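Local coordinates for protein Na Glutathione S-transferase 2 (Necator americanus, PDB 2ON5) that binds glutathione and probably conjugates it to electrophilic compounds, as other glutathione S-transferases do, at residues A[32-35]-A[36-40]; A[100-103]-A[104-108]; A[59-63]-A[64-68]. One frame throughout, in Å; residues are numbered along the deposited sequence.

Contact 1 of 3, residues A[32-35]-A[36-40]; sequences VRYT and FQEWP. With GSH (glutathione), chain V; EDO (1,2-ethanediol), chain J.
The backbone carbonyl oxygen of Thr-35 is gripped by two N-H groups from the turn that follows it. Trp-39 N bonds to Thr-35 O at 3.1 Å. Glu-38 N makes a weak bond to the same oxygen. That N-H also reaches the Thr-35 hydroxyl, with Glu-38 N to Thr-35 OG1 at 3.0 Å. The hydroxyl can do this because chi1 (64°) turns OG1 back over the main chain, toward the Glu-38 N-H. Thr-35 holds the start of the turn through both its carbonyl and its hydroxyl. Tyr-34 lies alongside the turn. Its CD2 meets Glu-38 CG at 3.6 Å, and its CD1 approaches Trp-39 CE3 at 3.9 Å. The tyrosine and tryptophan side chains lie roughly perpendicular. The Glu-38 carboxylate bonds to His-42, whose ring stacks on Tyr-34. At the indole edge, Trp-39 NE1 donates in plane to GSH O32 at 3.0 Å, nearly straight at 167°. This bond helps hold the glycine carboxylate of glutathione. The turn leaves edge strand 30-34 of the thioredoxin-like sheet. Strand 4-9 lies beside that strand, and Phe-9 from it meets Phe-36 and Trp-39 edge-to-face.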
loop_
_atom_site.group_PDB
_atom_site.type_symbol
_atom_site.label_atom_id
_atom_site.label_comp_id
_atom_site.label_asym_id
_atom_site.label_seq_id
_atom_site.Cartn_x
_atom_site.Cartn_y
_atom_site.Cartn_z
ATOM N N VAL A 32 -20.202 -7.076 -9.090
ATOM C CA VAL A 32 -21.255 -6.796 -8.090
ATOM C C VAL A 32 -21.108 -5.368 -7.564
ATOM O O VAL A 32 -20.011 -4.968 -7.107
ATOM C CB VAL A 32 -21.210 -7.789 -6.907
ATOM C CG1 VAL A 32 -22.316 -7.476 -5.880
ATOM C CG2 VAL A 32 -21.353 -9.228 -7.414
ATOM N N ARG A 33 -22.194 -4.590 -7.638
ATOM C CA ARG A 33 -22.131 -3.160 -7.294
ATOM C C ARG A 33 -23.197 -2.767 -6.299
ATOM O O ARG A 33 -24.401 -2.912 -6.592
ATOM C CB ARG A 33 -22.265 -2.270 -8.541
ATOM C CG ARG A 33 -21.172 -2.467 -9.585
ATOM C CD ARG A 33 -21.330 -1.529 -10.761
ATOM N NE ARG A 33 -20.244 -1.736 -11.727
ATOM C CZ ARG A 33 -19.592 -0.763 -12.357
ATOM N NH1 ARG A 33 -19.922 0.519 -12.162
ATOM N NH2 ARG A 33 -18.602 -1.080 -13.189
ATOM N N TYR A 34 -22.761 -2.259 -5.142
ATOM C CA TYR A 34 -23.660 -1.803 -4.094
ATOM C C TYR A 34 -23.885 -0.318 -4.090
ATOM O O TYR A 34 -22.938 0.470 -4.217
ATOM C CB TYR A 34 -23.160 -2.209 -2.684
ATOM C CG TYR A 34 -23.267 -3.692 -2.392
ATOM C CD1 TYR A 34 -22.205 -4.403 -1.825
ATOM C CD2 TYR A 34 -24.446 -4.386 -2.692
ATOM C CE1 TYR A 34 -22.326 -5.769 -1.560
ATOM C CE2 TYR A 34 -24.577 -5.728 -2.429
ATOM C CZ TYR A 34 -23.520 -6.419 -1.891
ATOM O OH TYR A 34 -23.710 -7.755 -1.646
ATOM N N THR A 35 -25.148 0.073 -3.880
ATOM C CA THR A 35 -25.429 1.448 -3.416
ATOM C C THR A 35 -24.892 1.682 -2.003
ATOM O O THR A 35 -24.609 0.726 -1.251
ATOM C CB THR A 35 -26.931 1.761 -3.375
ATOM O OG1 THR A 35 -27.548 0.906 -2.409
ATOM C CG2 THR A 35 -27.578 1.583 -4.770
ATOM N N PHE A 36 -24.774 2.961 -1.625
ATOM C CA PHE A 36 -24.415 3.301 -0.248
ATOM C C PHE A 36 -25.500 2.840 0.744
ATOM O O PHE A 36 -25.204 2.605 1.910
ATOM C CB PHE A 36 -24.156 4.807 -0.090
ATOM C CG PHE A 36 -22.947 5.300 -0.850
ATOM C CD1 PHE A 36 -22.964 6.534 -1.481
ATOM C CD2 PHE A 36 -21.798 4.524 -0.937
ATOM C CE1 PHE A 36 -21.837 6.988 -2.192
ATOM C CE2 PHE A 36 -20.681 4.969 -1.653
ATOM C CZ PHE A 36 -20.703 6.205 -2.268
ATOM N N GLN A 37 -26.745 2.713 0.278
ATOM C CA GLN A 37 -27.843 2.261 1.133
ATOM C C GLN A 37 -27.764 0.741 1.405
ATOM O O GLN A 37 -28.070 0.280 2.508
ATOM C CB GLN A 37 -29.197 2.633 0.492
ATOM C CG GLN A 37 -30.412 2.388 1.358
ATOM C CD GLN A 37 -31.699 3.118 0.876
ATOM O OE1 GLN A 37 -32.062 4.191 1.393
ATOM N NE2 GLN A 37 -32.383 2.532 -0.088
ATOM N N GLU A 38 -27.350 -0.026 0.393
ATOM C CA GLU A 38 -27.406 -1.491 0.478
ATOM C C GLU A 38 -26.146 -2.024 1.159
ATOM O O GLU A 38 -26.160 -3.069 1.815
ATOM C CB GLU A 38 -27.563 -2.088 -0.925
ATOM C CG GLU A 38 -27.522 -3.632 -1.024
ATOM C CD GLU A 38 -28.675 -4.320 -0.323
ATOM O OE1 GLU A 38 -28.551 -5.538 -0.031
ATOM O OE2 GLU A 38 -29.709 -3.653 -0.076
ATOM N N TRP A 39 -25.053 -1.289 1.000
ATOM C CA TRP A 39 -23.732 -1.776 1.442
ATOM C C TRP A 39 -23.608 -2.226 2.914
ATOM O O TRP A 39 -23.107 -3.328 3.173
ATOM C CB TRP A 39 -22.607 -0.815 1.007
ATOM C CG TRP A 39 -21.364 -0.909 1.872
ATOM C CD1 TRP A 39 -20.869 0.059 2.691
ATOM C CD2 TRP A 39 -20.502 -2.055 2.032
ATOM N NE1 TRP A 39 -19.735 -0.401 3.341
ATOM C CE2 TRP A 39 -19.492 -1.691 2.953
ATOM C CE3 TRP A 39 -20.483 -3.342 1.477
ATOM C CZ2 TRP A 39 -18.464 -2.566 3.332
ATOM C CZ3 TRP A 39 -19.456 -4.219 1.857
ATOM C CH2 TRP A 39 -18.466 -3.816 2.783
ATOM N N PRO A 40 -24.026 -1.371 3.888
ATOM C CA PRO A 40 -23.669 -1.656 5.303
ATOM C C PRO A 40 -24.023 -3.026 5.831
ATOM O O PRO A 40 -23.255 -3.581 6.610
ATOM C CB PRO A 40 -24.426 -0.573 6.091
ATOM C CG PRO A 40 -24.462 0.595 5.097
ATOM C CD PRO A 40 -24.710 -0.074 3.762
HETATM N N1 GSH V . -6.802 0.287 1.610
HETATM C CA1 GSH V . -8.133 0.461 0.979
HETATM C C1 GSH V . -8.191 -0.322 -0.329
HETATM O O11 GSH V . -7.392 0.075 -1.203
HETATM O O12 GSH V . -8.955 -1.299 -0.576
HETATM C CB1 GSH V . -9.297 0.219 1.944
HETATM C CG1 GSH V . -10.651 0.089 1.256
HETATM C CD1 GSH V . -11.672 1.147 1.662
HETATM O OE1 GSH V . -11.308 2.363 2.303
HETATM N N2 GSH V . -12.922 0.800 1.347
HETATM C CA2 GSH V . -14.067 1.667 1.107
HETATM C C2 GSH V . -15.265 1.157 1.874
HETATM O O2 GSH V . -15.407 -0.209 2.223
HETATM C CB2 GSH V . -14.375 1.693 -0.382
HETATM S SG2 GSH V . -13.820 3.174 -1.282
HETATM N N3 GSH V . -16.171 2.059 2.246
HETATM C CA3 GSH V . -17.285 1.699 3.102
HETATM C C3 GSH V . -16.931 1.302 4.521
HETATM O O31 GSH V . -15.773 1.471 4.966
HETATM O O32 GSH V . -17.797 0.806 5.277
HETATM C C1 EDO J . -23.139 4.786 -5.047
HETATM O O1 EDO J . -22.644 3.554 -4.489
HETATM C C2 EDO J . -24.658 4.770 -4.987
HETATM O O2 EDO J . -25.116 5.085 -3.655
#

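Contact 2 of 3, residues A[100-103]-A[104-108]; sequences NEIR and PYLRV. With EDO (1,2-ethanediol), chain L.
Ile-102 and Leu-106 meet one turn apart, their side chains crossing at a slant. Ile-102 CG1 touches Leu-106 CD1 at 3.8 Å, and the CD1 atom of Ile-102 lies close to the same methyl. Ile-102 places CG1 between its backbone N and carbonyl carbon (chi1 66°), which sets this branch beside the leucine. On another side of the helix the aliphatic parts of two arginines meet, with Arg-103 CG 3.7 Å from Arg-107 CD. The charged groups do not touch, and the Arg-107 guanidinium turns to a salt bridge with Asp-113. Arg-103 also packs on Asn-100 of the second subunit, so the contact borders the dimer interface.

Backbone bonds position these pairs. Leu-106 N donates to Ile-102 O at 3.1 Å. Tyr-105 N makes a weak second bond to that oxygen. Arg-107 N reaches Arg-103 O at 2.9 Å. Pro-104 has no N-H to give, and sits in the first turn, where none is needed for a helical bond. Further out, Ile-102 and Tyr-105 pack against helices 117-143 and 155-168. Tyr-105 OH shares a hydrogen bond with O1 of an ethanediol, and Glu-101 forms a salt bridge with Lys-131. Ile-102 is the N-cap of helix 103-110, directly after helix 82-101. The contact is a helix-to-helix junction in the all-helical C-terminal domain of the glutathione S-transferase fold.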
loop_
_atom_site.group_PDB
_atom_site.type_symbol
_atom_site.label_atom_id
_atom_site.label_comp_id
_atom_site.label_asym_id
_atom_site.label_seq_id
_atom_site.Cartn_x
_atom_site.Cartn_y
_atom_site.Cartn_z
ATOM N N ASN A 100 -4.489 9.196 -0.585
ATOM C CA ASN A 100 -4.732 9.449 0.812
ATOM C C ASN A 100 -4.750 10.961 1.100
ATOM O O ASN A 100 -5.638 11.462 1.815
ATOM C CB ASN A 100 -3.700 8.745 1.681
ATOM C CG ASN A 100 -4.007 8.894 3.152
ATOM O OD1 ASN A 100 -4.991 8.333 3.650
ATOM N ND2 ASN A 100 -3.179 9.678 3.862
ATOM N N GLU A 101 -3.794 11.671 0.513
ATOM C CA GLU A 101 -3.712 13.121 0.617
ATOM C C GLU A 101 -4.994 13.811 0.143
ATOM O O GLU A 101 -5.472 14.745 0.792
ATOM C CB GLU A 101 -2.506 13.642 -0.159
ATOM C CG GLU A 101 -2.239 15.128 -0.002
ATOM C CD GLU A 101 -0.828 15.529 -0.439
ATOM O OE1 GLU A 101 -0.478 16.717 -0.284
ATOM O OE2 GLU A 101 -0.070 14.669 -0.950
ATOM N N ILE A 102 -5.550 13.358 -0.976
ATOM C CA ILE A 102 -6.773 13.979 -1.535
ATOM C C ILE A 102 -8.105 13.316 -1.121
ATOM O O ILE A 102 -9.182 13.664 -1.660
ATOM C CB ILE A 102 -6.668 14.137 -3.077
ATOM C CG1 ILE A 102 -6.625 12.760 -3.768
ATOM C CG2 ILE A 102 -5.444 15.018 -3.445
ATOM C CD1 ILE A 102 -6.985 12.773 -5.251
ATOM N N ARG A 103 -8.042 12.392 -0.156
ATOM C CA ARG A 103 -9.251 11.705 0.344
ATOM C C ARG A 103 -10.462 12.621 0.670
ATOM O O ARG A 103 -11.590 12.275 0.328
ATOM C CB ARG A 103 -8.947 10.805 1.542
ATOM C CG ARG A 103 -10.180 10.010 1.999
ATOM C CD ARG A 103 -9.967 9.202 3.302
ATOM N NE ARG A 103 -8.619 8.658 3.462
ATOM C CZ ARG A 103 -8.166 7.530 2.908
ATOM N NH1 ARG A 103 -8.939 6.805 2.100
ATOM N NH2 ARG A 103 -6.919 7.130 3.155
ATOM N N PRO A 104 -10.228 13.775 1.328
ATOM C CA PRO A 104 -11.358 14.704 1.580
ATOM C C PRO A 104 -12.088 15.138 0.307
ATOM O O PRO A 104 -13.327 15.279 0.313
ATOM C CB PRO A 104 -10.674 15.906 2.259
ATOM C CG PRO A 104 -9.463 15.327 2.899
ATOM C CD PRO A 104 -8.978 14.286 1.918
ATOM N N TYR A 105 -11.336 15.344 -0.780
ATOM C CA TYR A 105 -11.933 15.682 -2.070
ATOM C C TYR A 105 -12.749 14.506 -2.639
ATOM O O TYR A 105 -13.898 14.657 -3.088
ATOM C CB TYR A 105 -10.828 16.143 -3.060
ATOM C CG TYR A 105 -11.328 16.268 -4.468
ATOM C CD1 TYR A 105 -11.938 17.445 -4.900
ATOM C CD2 TYR A 105 -11.238 15.189 -5.362
ATOM C CE1 TYR A 105 -12.448 17.558 -6.192
ATOM C CE2 TYR A 105 -11.742 15.285 -6.663
ATOM C CZ TYR A 105 -12.345 16.492 -7.069
ATOM O OH TYR A 105 -12.855 16.617 -8.335
ATOM N N LEU A 106 -12.145 13.320 -2.622
ATOM C CA LEU A 106 -12.787 12.148 -3.186
ATOM C C LEU A 106 -14.092 11.794 -2.439
ATOM O O LEU A 106 -15.097 11.441 -3.061
ATOM C CB LEU A 106 -11.813 10.959 -3.210
ATOM C CG LEU A 106 -10.528 11.230 -3.994
ATOM C CD1 LEU A 106 -9.422 10.178 -3.686
ATOM C CD2 LEU A 106 -10.831 11.298 -5.502
ATOM N N ARG A 107 -14.078 11.910 -1.123
ATOM C CA ARG A 107 -15.282 11.641 -0.326
ATOM C C ARG A 107 -16.439 12.611 -0.671
ATOM O O ARG A 107 -17.598 12.207 -0.784
ATOM C CB ARG A 107 -14.948 11.681 1.159
ATOM C CG ARG A 107 -14.161 10.425 1.625
ATOM C CD ARG A 107 -13.673 10.532 3.062
ATOM N NE ARG A 107 -14.799 10.741 3.982
ATOM C CZ ARG A 107 -15.563 9.774 4.480
ATOM N NH1 ARG A 107 -15.331 8.498 4.178
ATOM N NH2 ARG A 107 -16.568 10.089 5.286
ATOM N N VAL A 108 -16.095 13.876 -0.863
ATOM C CA VAL A 108 -17.073 14.876 -1.288
ATOM C C VAL A 108 -17.654 14.555 -2.674
ATOM O O VAL A 108 -18.873 14.458 -2.805
ATOM C CB VAL A 108 -16.504 16.309 -1.190
ATOM C CG1 VAL A 108 -17.443 17.309 -1.916
ATOM C CG2 VAL A 108 -16.330 16.692 0.280
HETATM C C1 EDO L . -14.270 13.927 -10.749
HETATM O O1 EDO L . -13.815 14.069 -9.388
HETATM C C2 EDO L . -15.368 12.894 -10.946
HETATM O O2 EDO L . -15.174 11.674 -10.185
#

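Contact 3 of 3, residues A[59-63]-A[64-68]; sequences KQLAQ and SFAIA. With GSH (glutathione), chain V; EDO (1,2-ethanediol), chain O.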
loop_
_atom_site.group_PDB
_atom_site.type_symbol
_atom_site.label_atom_id
_atom_site.label_comp_id
_atom_site.label_asym_id
_atom_site.label_seq_id
_atom_site.Cartn_x
_atom_site.Cartn_y
_atom_site.Cartn_z
ATOM N N LYS A 59 -12.903 -18.034 -2.703
ATOM C CA LYS A 59 -11.873 -17.578 -1.773
ATOM C C LYS A 59 -11.799 -16.037 -1.812
ATOM O O LYS A 59 -11.606 -15.458 -2.883
ATOM C CB LYS A 59 -10.505 -18.150 -2.176
ATOM C CG LYS A 59 -10.322 -19.667 -1.996
ATOM C CD LYS A 59 -8.823 -20.086 -2.297
ATOM C CE LYS A 59 -8.352 -19.732 -3.747
ATOM N NZ LYS A 59 -6.954 -20.263 -4.106
ATOM N N GLN A 60 -11.950 -15.377 -0.662
ATOM C CA GLN A 60 -11.954 -13.928 -0.660
ATOM C C GLN A 60 -10.533 -13.366 -0.568
ATOM O O GLN A 60 -9.725 -13.878 0.193
ATOM C CB GLN A 60 -12.754 -13.375 0.525
ATOM C CG GLN A 60 -14.271 -13.550 0.410
ATOM C CD GLN A 60 -14.977 -12.970 1.605
ATOM O OE1 GLN A 60 -15.888 -12.128 1.474
ATOM N NE2 GLN A 60 -14.575 -13.415 2.787
ATOM N N LEU A 61 -10.295 -12.294 -1.319
ATOM C CA LEU A 61 -9.095 -11.478 -1.219
ATOM C C LEU A 61 -9.550 -10.026 -1.147
ATOM O O LEU A 61 -10.171 -9.532 -2.103
ATOM C CB LEU A 61 -8.221 -11.673 -2.451
ATOM C CG LEU A 61 -6.951 -10.841 -2.537
ATOM C CD1 LEU A 61 -5.973 -11.130 -1.335
ATOM C CD2 LEU A 61 -6.283 -11.061 -3.907
ATOM N N ALA A 62 -9.273 -9.381 -0.011
ATOM C CA ALA A 62 -9.536 -7.960 0.173
ATOM C C ALA A 62 -8.337 -7.054 -0.219
ATOM O O ALA A 62 -7.265 -7.543 -0.592
ATOM C CB ALA A 62 -9.977 -7.696 1.616
ATOM N N GLN A 63 -8.534 -5.739 -0.114
ATOM C CA GLN A 63 -7.537 -4.697 -0.391
ATOM C C GLN A 63 -7.251 -4.453 -1.871
ATOM O O GLN A 63 -6.632 -5.275 -2.551
ATOM C CB GLN A 63 -6.236 -4.893 0.440
ATOM C CG GLN A 63 -6.461 -4.586 1.913
ATOM C CD GLN A 63 -6.485 -3.075 2.193
ATOM O OE1 GLN A 63 -6.296 -2.255 1.286
ATOM N NE2 GLN A 63 -6.718 -2.713 3.458
ATOM N N SER A 64 -7.665 -3.283 -2.362
ATOM C CA SER A 64 -7.643 -3.004 -3.805
ATOM C C SER A 64 -6.275 -3.243 -4.471
ATOM O O SER A 64 -6.226 -3.840 -5.547
ATOM C CB SER A 64 -8.158 -1.588 -4.114
ATOM O OG SER A 64 -7.268 -0.610 -3.560
ATOM N N PHE A 65 -5.178 -2.808 -3.842
ATOM C CA PHE A 65 -3.828 -3.048 -4.406
ATOM C C PHE A 65 -3.399 -4.500 -4.336
ATOM O O PHE A 65 -2.723 -4.979 -5.248
ATOM C CB PHE A 65 -2.769 -2.137 -3.783
ATOM C CG PHE A 65 -2.989 -0.657 -4.089
ATOM C CD1 PHE A 65 -3.884 0.108 -3.329
ATOM C CD2 PHE A 65 -2.353 -0.054 -5.164
ATOM C CE1 PHE A 65 -4.109 1.493 -3.624
ATOM C CE2 PHE A 65 -2.543 1.317 -5.458
ATOM C CZ PHE A 65 -3.417 2.092 -4.692
ATOM N N ALA A 66 -3.765 -5.206 -3.256
ATOM C CA ALA A 66 -3.460 -6.642 -3.189
ATOM C C ALA A 66 -4.196 -7.366 -4.324
ATOM O O ALA A 66 -3.641 -8.247 -4.998
ATOM C CB ALA A 66 -3.830 -7.219 -1.843
ATOM N N ILE A 67 -5.445 -6.977 -4.546
ATOM C CA ILE A 67 -6.232 -7.550 -5.639
ATOM C C ILE A 67 -5.636 -7.185 -6.999
ATOM O O ILE A 67 -5.505 -8.050 -7.863
ATOM C CB ILE A 67 -7.713 -7.062 -5.582
ATOM C CG1 ILE A 67 -8.378 -7.608 -4.309
ATOM C CG2 ILE A 67 -8.476 -7.557 -6.861
ATOM C CD1 ILE A 67 -9.677 -6.817 -3.888
ATOM N N ALA A 68 -5.311 -5.906 -7.207
ATOM C CA ALA A 68 -4.762 -5.484 -8.493
ATOM C C ALA A 68 -3.476 -6.244 -8.815
ATOM O O ALA A 68 -3.292 -6.703 -9.947
ATOM C CB ALA A 68 -4.497 -3.951 -8.526
HETATM N N1 GSH V . -6.802 0.287 1.610
HETATM C CA1 GSH V . -8.133 0.461 0.979
HETATM C C1 GSH V . -8.191 -0.322 -0.329
HETATM O O11 GSH V . -7.392 0.075 -1.203
HETATM O O12 GSH V . -8.955 -1.299 -0.576
HETATM C CB1 GSH V . -9.297 0.219 1.944
HETATM C CG1 GSH V . -10.651 0.089 1.256
HETATM C CD1 GSH V . -11.672 1.147 1.662
HETATM O OE1 GSH V . -11.308 2.363 2.303
HETATM N N2 GSH V . -12.922 0.800 1.347
HETATM C CA2 GSH V . -14.067 1.667 1.107
HETATM C C2 GSH V . -15.265 1.157 1.874
HETATM O O2 GSH V . -15.407 -0.209 2.223
HETATM C CB2 GSH V . -14.375 1.693 -0.382
HETATM S SG2 GSH V . -13.820 3.174 -1.282
HETATM N N3 GSH V . -16.171 2.059 2.246
HETATM C CA3 GSH V . -17.285 1.699 3.102
HETATM C C3 GSH V . -16.931 1.302 4.521
HETATM O O31 GSH V . -15.773 1.471 4.966
HETATM O O32 GSH V . -17.797 0.806 5.277
HETATM C C1 EDO O . -6.093 0.780 -6.892
HETATM O O1 EDO O . -7.172 1.059 -5.993
HETATM C C2 EDO O . -6.030 -0.718 -7.149
HETATM O O2 EDO O . -7.298 -1.070 -7.696
HETATM O O HOH W 1 -4.756 -2.023 -1.053
#
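The turn from strand 59-62 into helix 64-75 belongs to the thioredoxin-like fold and forms part of the glutathione site. Gln-63 is the N-cap residue, and its phi is positive (75°). Its carbonyl starts the helix: Ile-67 N donates to Gln-63 O at 2.9 Å. The axes of strand 59-62 and of the helical segment 64-68 come within 7.3 Å, at 120°.

Buried apolar groups fill the inside of the turn. Leu-61 and Ile-67 lie side by side, pointing opposite ways, with Leu-61 CG 4.0 Å from Ile-67 CG1. The CD1 atom of Ile-67 packs on the carbonyl oxygen of Leu-61. The methyl of Ala-66 lies against Gln-63 O and Ala-62 O, and the latter oxygen is buried here without a polar partner. Ile-67 also touches Leu-54 of strand 53-56 and Ile-18 of helix 16-25.

The ligand side is polar. The Gln-63 side chain is bent, and GSH N1 donates to its OE1 at 2.6 Å. Gln-63 NE2 is hydrogen-bonded to Asp-97 and Gln-94 of the second subunit, which would fix the amide rotation. Asp-97 of that subunit also bonds glutathione, so the pocket is shared across the dimer. Ser-64 N donates to GSH O12 at 3.0 Å, almost straight at 170°. O12 is taken by the backbone N-H of Ser-64 and O11 by its hydroxyl. The start of the helix probably adds a favourable field for this negative group. A water bridges Gln-63 OE1 and Phe-65 N, lying in plane at the edge of the phenylalanine ring. An ethanediol carbon sits over one face of that ring, toward the rim. Ser-64 OG accepts a bond from the ethanediol O1 at 3.0 Å and donates a very short one, 2.5 Å, to GSH O11.

Contacts 1 and 3 bind opposite ends of one glutathione molecule. Contact 1 holds the glycine carboxylate, and contact 3 holds the amino and carboxylate groups of the gamma-glutamyl end. Their centres are about 18 Å apart, with nearest atoms about 9 Å apart, and they lie at the two outermost strands of the same sheet within this chain. Gln-50, Ile-51 and Lys-43 also bond the ligand. Contact 2 belongs to the helical domain. Its centre is about 20 Å from that of contact 1 and about 21 Å from that of contact 3. The side chain of Arg-103 still comes to about 5 Å from this same glutathione at the nearest atoms, without contact. Contacts 2 and 3 both touch the second subunit.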